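PDB 4I0N: necrotic enteritis toxin B from Clostridium perfringens, which is a pore-forming toxin with an alpha-hemolysin fold that probably assembles into pores in host cell membranes, as related toxins do. Local coordinates for residues Ile46-Ser51 against Tyr120-Asn125; Asp52-Leu57 against Ala230-Lys235; Lys78-Glu83 against Arg245-Tyr250; Pro152-Ile157 against Asp211-Ile216. One frame throughout, in Å; residues are numbered along the deposited sequence.

Interaction 1 of 4, residues Ile46-Ser51 against Tyr120-Asn125; sequences IEDPHS and YSIGGN
Two tight turns meet here: the type I turn D48-S51 and the type II turn S121-G124, with the CA atoms of S51 and G123 4.6 Å apart. D48 carries the polar contact. Its CG stands anti to the backbone N (chi1 -172°), which sends the carboxylate across to the other turn. OD2 takes two donors. Y120 OH gives a short bond of 2.5 Å to the anti lone pair of D48 OD2. G123 N gives a nearly straight one of 2.7 Å (170°) to the syn lone pair of the same atom. The second oxygen stays within its own turn: H50 N donates to D48 OD1 at 2.9 Å, from above the carboxylate plane, which makes an Asx turn. The carboxylate is thus held at both oxygens. I46 lies over one face of Y120, its CD1 4.0 Å from the ring centroid in a CH-pi contact, while its CG2 is 3.7 Å from Y120 CE2. The I122 and H50 side chains run side by side, with I122 CG2 3.6 Å from H50 CD2. G124 and N125 both face S121, a G1 bulge. I46 belongs to strand 37-47 of the six-stranded sheet. Y120 ends strand 113-120 of a separate three-stranded sheet, consistent with the folded prestem of soluble leukocidin-type monomers. K21 of strand 21-34 touches H50 and I122, and T55 of strand 53-65 touches Y120.

Interaction 2 of 4, residues Asp52-Leu57 against Ala230-Lys235; sequences DKKTAL and APKNAK
K54 and K232 reach across in opposite directions, and each ammonium group ends on backbone carbonyls. K54 NZ donates to A234 O at 2.6 Å, in the carbonyl plane and on a lone pair. It also donates to K232 O at 2.9 Å, here from above the carbonyl plane. The K54 chain bends at chi3 (-89°) and again at chi4, and this brings NZ to the carbonyls of K232 and A234, in the type I turn P231-A234. K232 NZ goes the other way and gives a 3.0 Å bond to K53 O, from above that carbonyl plane. It has a further partner in D48 O, and a weak one in S51 O, both in the neighbouring turn.

Next come the backbone bonds. K54 and A230 form an antiparallel hydrogen-bonded pair. K54 N donates to A230 O at 2.8 Å, and A230 N returns a bond of 2.8 Å to K54 O. Further toward the turn, a water donates to D52 O and accepts from K232 N.

The packing is by lysine methylenes, partly against carbonyl oxygens. K54 CE rests 4.0 Å from A234 CB. K232 CG passes 3.5 Å from D52 O. K53 CB lies 3.3 Å from A230 O. The pair joins strand 53-65 to strand 219-231 in the six-stranded sheet, at the end where strand 53-65 begins and strand 219-231 gives way to the turn.

Both lysines donate to backbone carbonyls: K54 to two in the turn 231-234, K232 to one at the start of strand 53-65. Their positive charge is probably eased by these carbonyl dipoles, and the turn is tied to the strand end through side chains as well as backbone.

Interaction 3 of 4, residues Lys78-Glu83 against Arg245-Tyr250; sequences KMKWPE and RFDNDY
This is an antiparallel ladder between strands 76-92 and 236-255, two long strands of the curled eight-stranded sheet; their short segments run at 152°. M79 pairs with Y250 and W81 with N248 through two backbone bonds each, and E83 N adds a bond to F246 O. K80 faces D249, and P82 faces D247, in non-hydrogen-bonded pairs.

On the K80 face, R245 grips D247 side-on: NE to OD1 at 2.8 Å, and NH2 to OD2 at 3.0 Å. Both donors use syn lone pairs of D247. K80 NZ approaches from another direction, 3.1 Å from D247 OD2 and above the carboxylate plane. D67 is a second salt-bridge partner of K80, and E270 one of R245. K78 NZ and D249 are joined by two waters. D249 OD1 also bonds S266.

On the W81 face, chi1 of 64° sets the indole over N248, whose CB is 3.4 Å from W81 NE1. N263 takes the indole N-H and also bonds N248 OD1. E83 CG lies 3.4 Å from N248 OD1, its carboxylate nearly parallel to the amide. E83 itself pairs with K171.

The ladder therefore has two unlike faces. One spreads the D247 charge over two cations, which probably keeps the carboxylate ionised. The other buries an indole whose N-H is satisfied by an asparagine.

Interaction 4 of 4, residues Pro152-Ile157 against Asp211-Ile216; sequences PDFRTI and DLSTLI
S213 meets P152 because its OG stands anti to the backbone N (chi1 164°), turned both toward the P152 carbonyl and back toward its own helix. F154 CG lies beside its backbone N (chi1 -76°), and this lays the ring against L215. S213 OG donates to P152 O at 2.6 Å, tilted from the carbonyl plane. The same oxygen accepts from L215 N at 3.0 Å. One hydroxyl thus serves as donor across the contact and as acceptor within its own segment. S213 OG also lies 3.5 Å from P152 CG.

The second role makes S213 the N-cap of the short helix 214-217, so the cap is itself held by the loop that leads from strand 144-150 into strand 154-162. Strand 144-150 belongs to the sheet consistent with the prestem, and P152 lies just past its end, touching K112 near the other end of that region. D153 has a positive phi (74°), and the chain bends there before strand 154-162 begins. A water bridges its carboxylate to the helix start: it donates to D153 OD2 and accepts from S213 N.

Hydrophobic contacts fill the rest. L215 CD2 sits over one face of the F154 ring, 3.8 Å from the centroid in a CH-pi contact. I216 CG1 comes to the edge of that ring, 4.0 Å from F154 CE2. L215 CD1 reaches the proline instead, 3.9 Å from P152 CD. The ring of F154 meets F172 edge-to-face, and I170 of strand 165-172 touches both F154 and L215.

From the N terminus, interactions 1, 2 and 3 open in turn with 46-51, 52-57 and 78-83. Interaction 1 closes first, at 120-125. Interaction 4 then opens at 152-157 and closes at 211-216, nested within the loops of interactions 2 and 3. Interaction 2 closes at 230-235 and interaction 3 at 245-250, so interactions 1, 2 and 3 all cross one another. Interactions 1 and 2 touch at one end of the six-stranded sheet. Interactions 3 and 4 touch on the other side of the chain's centre, where the capped helix meets strand 76-92. Centres of interactions 1 and 3 are about 45 Å apart.

Interaction 1 of 4, residues Ile46-Ser51 against Tyr120-Asn125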
# COMPACT_ATOMS: atom_id res chain seq x y z
N ILE A 46 6.15 19.59 -13.26
CA ILE A 46 7.23 20.14 -14.07
C ILE A 46 6.62 20.86 -15.26
O ILE A 46 5.76 20.30 -15.94
CB ILE A 46 8.23 19.06 -14.58
CG1 ILE A 46 8.84 18.26 -13.42
CG2 ILE A 46 9.36 19.69 -15.39
CD1 ILE A 46 8.31 16.87 -13.35
N GLU A 47 7.04 22.10 -15.47
CA GLU A 47 6.70 22.86 -16.66
C GLU A 47 8.01 22.92 -17.42
O GLU A 47 8.91 23.71 -17.07
CB GLU A 47 6.20 24.27 -16.32
CG GLU A 47 4.89 24.30 -15.53
CD GLU A 47 3.67 23.84 -16.32
OE1 GLU A 47 3.75 23.72 -17.57
OE2 GLU A 47 2.62 23.62 -15.69
N ASP A 48 8.11 22.07 -18.44
CA ASP A 48 9.33 21.82 -19.19
C ASP A 48 9.17 22.35 -20.62
O ASP A 48 8.37 21.81 -21.39
CB ASP A 48 9.59 20.30 -19.19
CG ASP A 48 10.94 19.92 -19.78
OD1 ASP A 48 11.66 20.79 -20.32
OD2 ASP A 48 11.30 18.71 -19.68
N PRO A 49 9.92 23.42 -20.98
CA PRO A 49 9.92 23.98 -22.35
C PRO A 49 10.52 23.03 -23.39
O PRO A 49 10.45 23.32 -24.59
CB PRO A 49 10.81 25.23 -22.24
CG PRO A 49 11.13 25.41 -20.78
CD PRO A 49 10.89 24.09 -20.10
N HIS A 50 11.13 21.94 -22.91
CA HIS A 50 11.82 20.97 -23.77
C HIS A 50 11.03 19.67 -23.95
O HIS A 50 11.50 18.74 -24.59
CB HIS A 50 13.20 20.69 -23.17
CG HIS A 50 13.98 21.95 -22.90
ND1 HIS A 50 14.55 22.70 -23.90
CD2 HIS A 50 14.23 22.62 -21.74
CE1 HIS A 50 15.14 23.76 -23.38
NE2 HIS A 50 14.95 23.74 -22.08
N SER A 51 9.83 19.63 -23.38
CA SER A 51 8.93 18.48 -23.56
C SER A 51 7.64 18.92 -24.24
O SER A 51 7.18 20.04 -24.05
CB SER A 51 8.63 17.84 -22.22
OG SER A 51 7.68 16.79 -22.36
N TYR A 120 12.64 12.05 -13.36
CA TYR A 120 12.23 12.81 -14.53
C TYR A 120 13.46 13.47 -15.13
O TYR A 120 14.23 14.12 -14.42
CB TYR A 120 11.18 13.87 -14.16
CG TYR A 120 10.79 14.74 -15.35
CD1 TYR A 120 9.74 14.36 -16.18
CD2 TYR A 120 11.49 15.91 -15.64
CE1 TYR A 120 9.39 15.13 -17.28
CE2 TYR A 120 11.14 16.69 -16.75
CZ TYR A 120 10.09 16.29 -17.56
OH TYR A 120 9.72 17.04 -18.65
N SER A 121 13.65 13.31 -16.43
CA SER A 121 14.71 14.00 -17.15
C SER A 121 14.12 15.11 -18.01
O SER A 121 13.10 14.91 -18.67
CB SER A 121 15.46 13.04 -18.05
OG SER A 121 16.12 12.07 -17.27
N ILE A 122 14.78 16.26 -18.01
CA ILE A 122 14.35 17.39 -18.85
C ILE A 122 14.27 16.86 -20.29
O ILE A 122 15.16 16.14 -20.75
CB ILE A 122 15.28 18.62 -18.69
CG1 ILE A 122 15.04 19.25 -17.31
CG2 ILE A 122 15.03 19.66 -19.81
CD1 ILE A 122 16.16 20.14 -16.78
N GLY A 123 13.16 17.17 -20.97
CA GLY A 123 12.88 16.58 -22.27
C GLY A 123 11.74 15.59 -22.19
O GLY A 123 11.11 15.27 -23.20
N GLY A 124 11.47 15.10 -20.98
CA GLY A 124 10.29 14.28 -20.72
C GLY A 124 10.49 12.82 -20.37
O GLY A 124 9.52 12.13 -20.02
N ASN A 125 11.72 12.32 -20.44
CA ASN A 125 11.98 10.91 -20.16
C ASN A 125 11.74 10.55 -18.69
O ASN A 125 12.18 11.27 -17.79
CB ASN A 125 13.39 10.49 -20.60
CG ASN A 125 13.54 10.43 -22.12
OD1 ASN A 125 12.56 10.38 -22.87
ND2 ASN A 125 14.79 10.43 -22.58

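Interaction 2 of 4, residues Asp52-Leu57 against Ala230-Lys235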
# COMPACT_ATOMS: atom_id res chain seq x y z
N ASP A 52 7.01 18.04 -25.02
CA ASP A 52 5.73 18.41 -25.63
C ASP A 52 4.49 18.04 -24.79
O ASP A 52 3.36 18.35 -25.18
CB ASP A 52 5.61 17.96 -27.10
CG ASP A 52 5.89 16.49 -27.28
OD1 ASP A 52 5.52 15.70 -26.40
OD2 ASP A 52 6.48 16.12 -28.33
N LYS A 53 4.71 17.43 -23.62
CA LYS A 53 3.65 17.20 -22.64
C LYS A 53 4.02 17.83 -21.28
O LYS A 53 5.11 18.41 -21.14
CB LYS A 53 3.35 15.71 -22.50
CG LYS A 53 2.82 15.06 -23.80
CD LYS A 53 2.41 13.60 -23.61
CE LYS A 53 0.99 13.47 -23.06
NZ LYS A 53 -0.10 13.89 -24.01
N LYS A 54 3.11 17.72 -20.31
CA LYS A 54 3.36 18.15 -18.92
C LYS A 54 3.44 16.90 -18.09
O LYS A 54 2.73 15.95 -18.37
CB LYS A 54 2.15 18.89 -18.33
CG LYS A 54 1.86 20.22 -18.85
CD LYS A 54 0.99 20.93 -17.87
CE LYS A 54 -0.47 20.72 -18.09
NZ LYS A 54 -1.12 22.04 -17.85
N THR A 55 4.24 16.94 -17.02
CA THR A 55 4.40 15.79 -16.14
C THR A 55 4.31 16.18 -14.67
O THR A 55 4.77 17.25 -14.27
CB THR A 55 5.77 15.10 -16.38
OG1 THR A 55 5.88 14.74 -17.77
CG2 THR A 55 5.95 13.85 -15.48
N ALA A 56 3.69 15.33 -13.87
CA ALA A 56 3.77 15.49 -12.42
C ALA A 56 4.26 14.16 -11.84
O ALA A 56 3.75 13.12 -12.21
CB ALA A 56 2.42 15.84 -11.85
N LEU A 57 5.24 14.21 -10.95
CA LEU A 57 5.64 13.04 -10.19
C LEU A 57 4.82 13.09 -8.90
O LEU A 57 4.80 14.13 -8.23
CB LEU A 57 7.14 13.08 -9.85
CG LEU A 57 8.15 12.98 -11.00
CD1 LEU A 57 9.55 12.84 -10.43
CD2 LEU A 57 7.86 11.80 -11.91
N ALA A 230 0.29 14.72 -18.98
CA ALA A 230 -0.88 15.46 -19.43
C ALA A 230 -0.55 16.25 -20.69
O ALA A 230 0.59 16.67 -20.87
CB ALA A 230 -1.31 16.42 -18.32
N PRO A 231 -1.56 16.50 -21.56
CA PRO A 231 -1.38 17.49 -22.61
C PRO A 231 -1.04 18.84 -21.98
O PRO A 231 -1.42 19.08 -20.84
CB PRO A 231 -2.76 17.53 -23.29
CG PRO A 231 -3.40 16.21 -22.92
CD PRO A 231 -2.93 15.94 -21.53
N LYS A 232 -0.31 19.69 -22.71
CA LYS A 232 0.08 21.01 -22.19
C LYS A 232 -1.10 21.86 -21.69
O LYS A 232 -0.96 22.60 -20.71
CB LYS A 232 0.84 21.82 -23.25
CG LYS A 232 2.22 21.32 -23.63
CD LYS A 232 3.19 21.43 -22.47
CE LYS A 232 4.62 21.41 -22.96
NZ LYS A 232 5.55 21.26 -21.80
N ASN A 233 -2.24 21.77 -22.36
CA ASN A 233 -3.39 22.60 -21.96
C ASN A 233 -4.24 22.07 -20.80
O ASN A 233 -5.25 22.69 -20.45
CB ASN A 233 -4.28 22.95 -23.16
CG ASN A 233 -5.10 21.77 -23.67
OD1 ASN A 233 -4.91 20.61 -23.27
ND2 ASN A 233 -6.04 22.07 -24.57
N ALA A 234 -3.85 20.94 -20.20
CA ALA A 234 -4.64 20.34 -19.11
C ALA A 234 -4.73 21.29 -17.92
O ALA A 234 -3.75 21.95 -17.57
CB ALA A 234 -4.04 19.02 -18.65
N LYS A 235 -5.91 21.36 -17.32
CA LYS A 235 -6.10 22.21 -16.17
C LYS A 235 -6.37 21.43 -14.89
O LYS A 235 -5.99 21.88 -13.81
CB LYS A 235 -7.19 23.25 -16.45
CG LYS A 235 -6.78 24.25 -17.52
CD LYS A 235 -7.83 25.29 -17.76
CE LYS A 235 -7.37 26.22 -18.89
NZ LYS A 235 -8.41 27.22 -19.12
O HOH W 1 0.56 18.47 -25.27

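Interaction 3 of 4, residues Lys78-Glu83 against Arg245-Tyr250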
# COMPACT_ATOMS: atom_id res chain seq x y z
N LYS A 78 -10.30 -16.85 18.56
CA LYS A 78 -10.29 -16.30 17.21
C LYS A 78 -9.43 -15.06 17.13
O LYS A 78 -9.60 -14.10 17.90
CB LYS A 78 -11.69 -15.99 16.69
CG LYS A 78 -11.67 -15.41 15.25
CD LYS A 78 -13.04 -15.26 14.66
CE LYS A 78 -13.68 -13.97 15.11
NZ LYS A 78 -14.92 -13.77 14.33
N MET A 79 -8.50 -15.09 16.18
CA MET A 79 -7.66 -13.94 15.88
C MET A 79 -7.96 -13.48 14.47
O MET A 79 -7.70 -14.21 13.50
CB MET A 79 -6.18 -14.34 16.01
CG MET A 79 -5.20 -13.24 15.53
SD MET A 79 -3.51 -13.82 15.77
CE MET A 79 -2.59 -12.81 14.61
N LYS A 80 -8.53 -12.27 14.34
CA LYS A 80 -8.70 -11.65 13.05
C LYS A 80 -7.43 -10.88 12.70
O LYS A 80 -6.93 -10.10 13.51
CB LYS A 80 -9.91 -10.71 13.05
CG LYS A 80 -10.20 -10.14 11.66
CD LYS A 80 -11.40 -9.22 11.65
CE LYS A 80 -11.13 -7.88 12.34
NZ LYS A 80 -10.20 -7.00 11.56
N TRP A 81 -6.92 -11.06 11.47
CA TRP A 81 -5.62 -10.50 11.11
C TRP A 81 -5.62 -10.15 9.62
O TRP A 81 -6.44 -10.70 8.87
CB TRP A 81 -4.50 -11.49 11.48
CG TRP A 81 -4.56 -12.78 10.72
CD1 TRP A 81 -5.41 -13.84 10.94
CD2 TRP A 81 -3.77 -13.13 9.59
NE1 TRP A 81 -5.16 -14.84 10.02
CE2 TRP A 81 -4.18 -14.42 9.16
CE3 TRP A 81 -2.75 -12.47 8.88
CZ2 TRP A 81 -3.60 -15.07 8.06
CZ3 TRP A 81 -2.16 -13.11 7.79
CH2 TRP A 81 -2.59 -14.42 7.40
N PRO A 82 -4.77 -9.19 9.20
CA PRO A 82 -4.79 -8.76 7.80
C PRO A 82 -3.91 -9.63 6.91
O PRO A 82 -2.68 -9.72 7.11
CB PRO A 82 -4.24 -7.33 7.88
CG PRO A 82 -3.28 -7.38 9.00
CD PRO A 82 -3.93 -8.31 10.03
N GLU A 83 -4.54 -10.31 5.96
CA GLU A 83 -3.80 -11.22 5.10
C GLU A 83 -3.30 -10.50 3.86
O GLU A 83 -2.23 -10.85 3.34
CB GLU A 83 -4.64 -12.47 4.77
CG GLU A 83 -3.87 -13.57 4.00
CD GLU A 83 -3.82 -13.33 2.49
OE1 GLU A 83 -4.61 -12.51 1.97
OE2 GLU A 83 -2.97 -13.98 1.83
N ARG A 245 -8.39 -3.79 2.93
CA ARG A 245 -7.66 -4.70 3.78
C ARG A 245 -8.46 -5.98 3.87
O ARG A 245 -9.60 -5.95 4.34
CB ARG A 245 -7.45 -4.08 5.17
CG ARG A 245 -6.42 -4.86 6.02
CD ARG A 245 -6.45 -4.50 7.51
NE ARG A 245 -7.75 -4.84 8.10
CZ ARG A 245 -8.52 -3.97 8.75
NH1 ARG A 245 -8.10 -2.72 8.98
NH2 ARG A 245 -9.70 -4.38 9.21
N PHE A 246 -7.90 -7.09 3.39
CA PHE A 246 -8.59 -8.38 3.40
C PHE A 246 -8.15 -9.12 4.63
O PHE A 246 -6.96 -9.44 4.79
CB PHE A 246 -8.25 -9.19 2.16
CG PHE A 246 -8.71 -8.53 0.87
CD1 PHE A 246 -10.04 -8.65 0.48
CD2 PHE A 246 -7.84 -7.79 0.08
CE1 PHE A 246 -10.50 -8.04 -0.71
CE2 PHE A 246 -8.28 -7.20 -1.10
CZ PHE A 246 -9.61 -7.32 -1.49
N ASP A 247 -9.11 -9.41 5.49
CA ASP A 247 -8.84 -10.03 6.77
C ASP A 247 -9.05 -11.52 6.69
O ASP A 247 -9.83 -12.01 5.86
CB ASP A 247 -9.73 -9.42 7.86
CG ASP A 247 -9.37 -7.96 8.16
OD1 ASP A 247 -8.18 -7.58 8.09
OD2 ASP A 247 -10.31 -7.21 8.49
N ASN A 248 -8.31 -12.25 7.52
CA ASN A 248 -8.54 -13.67 7.74
C ASN A 248 -8.86 -13.91 9.22
O ASN A 248 -8.53 -13.08 10.07
CB ASN A 248 -7.28 -14.49 7.37
CG ASN A 248 -7.11 -14.73 5.85
OD1 ASN A 248 -6.28 -15.55 5.47
ND2 ASN A 248 -7.84 -13.99 5.00
N ASP A 249 -9.50 -15.04 9.50
CA ASP A 249 -9.79 -15.46 10.86
C ASP A 249 -8.95 -16.67 11.16
O ASP A 249 -9.13 -17.73 10.54
CB ASP A 249 -11.26 -15.88 11.00
CG ASP A 249 -12.26 -14.71 10.89
OD1 ASP A 249 -11.88 -13.52 10.96
OD2 ASP A 249 -13.47 -15.03 10.76
N TYR A 250 -8.05 -16.52 12.13
CA TYR A 250 -7.27 -17.66 12.62
C TYR A 250 -7.89 -18.19 13.92
O TYR A 250 -7.97 -17.48 14.94
CB TYR A 250 -5.80 -17.29 12.80
CG TYR A 250 -4.99 -18.47 13.32
CD1 TYR A 250 -4.80 -19.60 12.53
CD2 TYR A 250 -4.46 -18.47 14.61
CE1 TYR A 250 -4.08 -20.72 13.02
CE2 TYR A 250 -3.74 -19.56 15.10
CZ TYR A 250 -3.56 -20.68 14.31
OH TYR A 250 -2.83 -21.74 14.80
O HOH W 2 -13.60 -11.89 12.35
O HOH W 3 -15.44 -16.42 12.68
O HOH W 4 -7.50 -7.65 10.77
O HOH W 5 -7.19 -13.64 2.05

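Interaction 4 of 4, residues Pro152-Ile157 against Asp211-Ile216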
# COMPACT_ATOMS: atom_id res chain seq x y z
N PRO A 152 7.78 -6.69 6.69
CA PRO A 152 8.19 -8.00 7.26
C PRO A 152 7.09 -9.06 7.17
O PRO A 152 5.94 -8.79 7.53
CB PRO A 152 8.51 -7.68 8.73
CG PRO A 152 7.78 -6.36 8.99
CD PRO A 152 7.90 -5.61 7.68
N ASP A 153 7.47 -10.24 6.66
CA ASP A 153 6.57 -11.41 6.47
C ASP A 153 5.58 -11.31 5.31
O ASP A 153 4.78 -12.24 5.13
CB ASP A 153 5.79 -11.76 7.75
CG ASP A 153 6.68 -12.16 8.91
OD1 ASP A 153 7.90 -12.42 8.72
OD2 ASP A 153 6.15 -12.23 10.03
N PHE A 154 5.64 -10.21 4.54
CA PHE A 154 4.75 -9.97 3.42
C PHE A 154 5.57 -9.77 2.15
O PHE A 154 6.81 -9.63 2.23
CB PHE A 154 3.88 -8.71 3.66
CG PHE A 154 2.75 -8.91 4.63
CD1 PHE A 154 1.42 -8.78 4.19
CD2 PHE A 154 3.00 -9.14 5.99
CE1 PHE A 154 0.34 -8.93 5.12
CE2 PHE A 154 1.96 -9.28 6.92
CZ PHE A 154 0.61 -9.18 6.48
N ARG A 155 4.90 -9.78 1.00
CA ARG A 155 5.52 -9.39 -0.28
C ARG A 155 4.64 -8.38 -0.99
O ARG A 155 3.44 -8.30 -0.70
CB ARG A 155 5.72 -10.62 -1.18
CG ARG A 155 4.45 -11.37 -1.48
CD ARG A 155 4.63 -12.35 -2.66
NE ARG A 155 5.83 -13.16 -2.54
CZ ARG A 155 5.86 -14.43 -2.12
NH1 ARG A 155 4.74 -15.06 -1.78
NH2 ARG A 155 7.03 -15.07 -2.03
N THR A 156 5.23 -7.62 -1.90
CA THR A 156 4.49 -6.64 -2.69
C THR A 156 4.39 -7.18 -4.12
O THR A 156 5.39 -7.57 -4.72
CB THR A 156 5.23 -5.30 -2.74
OG1 THR A 156 5.24 -4.75 -1.42
CG2 THR A 156 4.52 -4.33 -3.72
N ILE A 157 3.16 -7.22 -4.64
CA ILE A 157 2.91 -7.67 -6.01
C ILE A 157 2.24 -6.50 -6.72
O ILE A 157 1.14 -6.10 -6.34
CB ILE A 157 1.98 -8.91 -6.05
CG1 ILE A 157 2.60 -10.05 -5.20
CG2 ILE A 157 1.68 -9.33 -7.50
CD1 ILE A 157 1.59 -11.09 -4.73
N ASP A 211 6.10 -10.66 18.75
CA ASP A 211 6.57 -11.74 17.88
C ASP A 211 5.87 -11.79 16.52
O ASP A 211 6.11 -12.71 15.76
CB ASP A 211 6.39 -13.10 18.55
CG ASP A 211 7.10 -13.21 19.88
OD1 ASP A 211 8.13 -12.53 20.07
OD2 ASP A 211 6.60 -13.97 20.74
N LEU A 212 4.98 -10.83 16.26
CA LEU A 212 4.29 -10.76 14.98
C LEU A 212 4.94 -9.69 14.11
O LEU A 212 5.52 -8.73 14.60
CB LEU A 212 2.83 -10.37 15.20
CG LEU A 212 1.88 -11.37 15.83
CD1 LEU A 212 0.60 -10.65 16.18
CD2 LEU A 212 1.63 -12.51 14.87
N SER A 213 4.79 -9.83 12.80
CA SER A 213 5.13 -8.74 11.90
C SER A 213 4.39 -7.48 12.33
O SER A 213 3.23 -7.55 12.74
CB SER A 213 4.69 -9.09 10.48
OG SER A 213 4.69 -7.92 9.69
N THR A 214 5.06 -6.34 12.23
CA THR A 214 4.40 -5.05 12.49
C THR A 214 3.20 -4.79 11.57
O THR A 214 2.30 -4.05 11.94
CB THR A 214 5.39 -3.86 12.41
OG1 THR A 214 5.97 -3.79 11.10
CG2 THR A 214 6.47 -4.01 13.43
N LEU A 215 3.16 -5.41 10.39
CA LEU A 215 2.00 -5.30 9.49
C LEU A 215 0.76 -6.01 10.06
O LEU A 215 -0.38 -5.73 9.68
CB LEU A 215 2.33 -5.84 8.09
CG LEU A 215 2.90 -4.80 7.12
CD1 LEU A 215 4.26 -4.21 7.56
CD2 LEU A 215 3.04 -5.45 5.71
N ILE A 216 1.00 -6.92 10.99
CA ILE A 216 -0.12 -7.61 11.68
C ILE A 216 -0.44 -6.94 13.03
O ILE A 216 -1.61 -6.69 13.36
CB ILE A 216 0.17 -9.12 11.82
CG1 ILE A 216 0.15 -9.74 10.42
CG2 ILE A 216 -0.87 -9.81 12.74
CD1 ILE A 216 0.73 -11.17 10.35
O HOH W 6 4.03 -12.32 11.60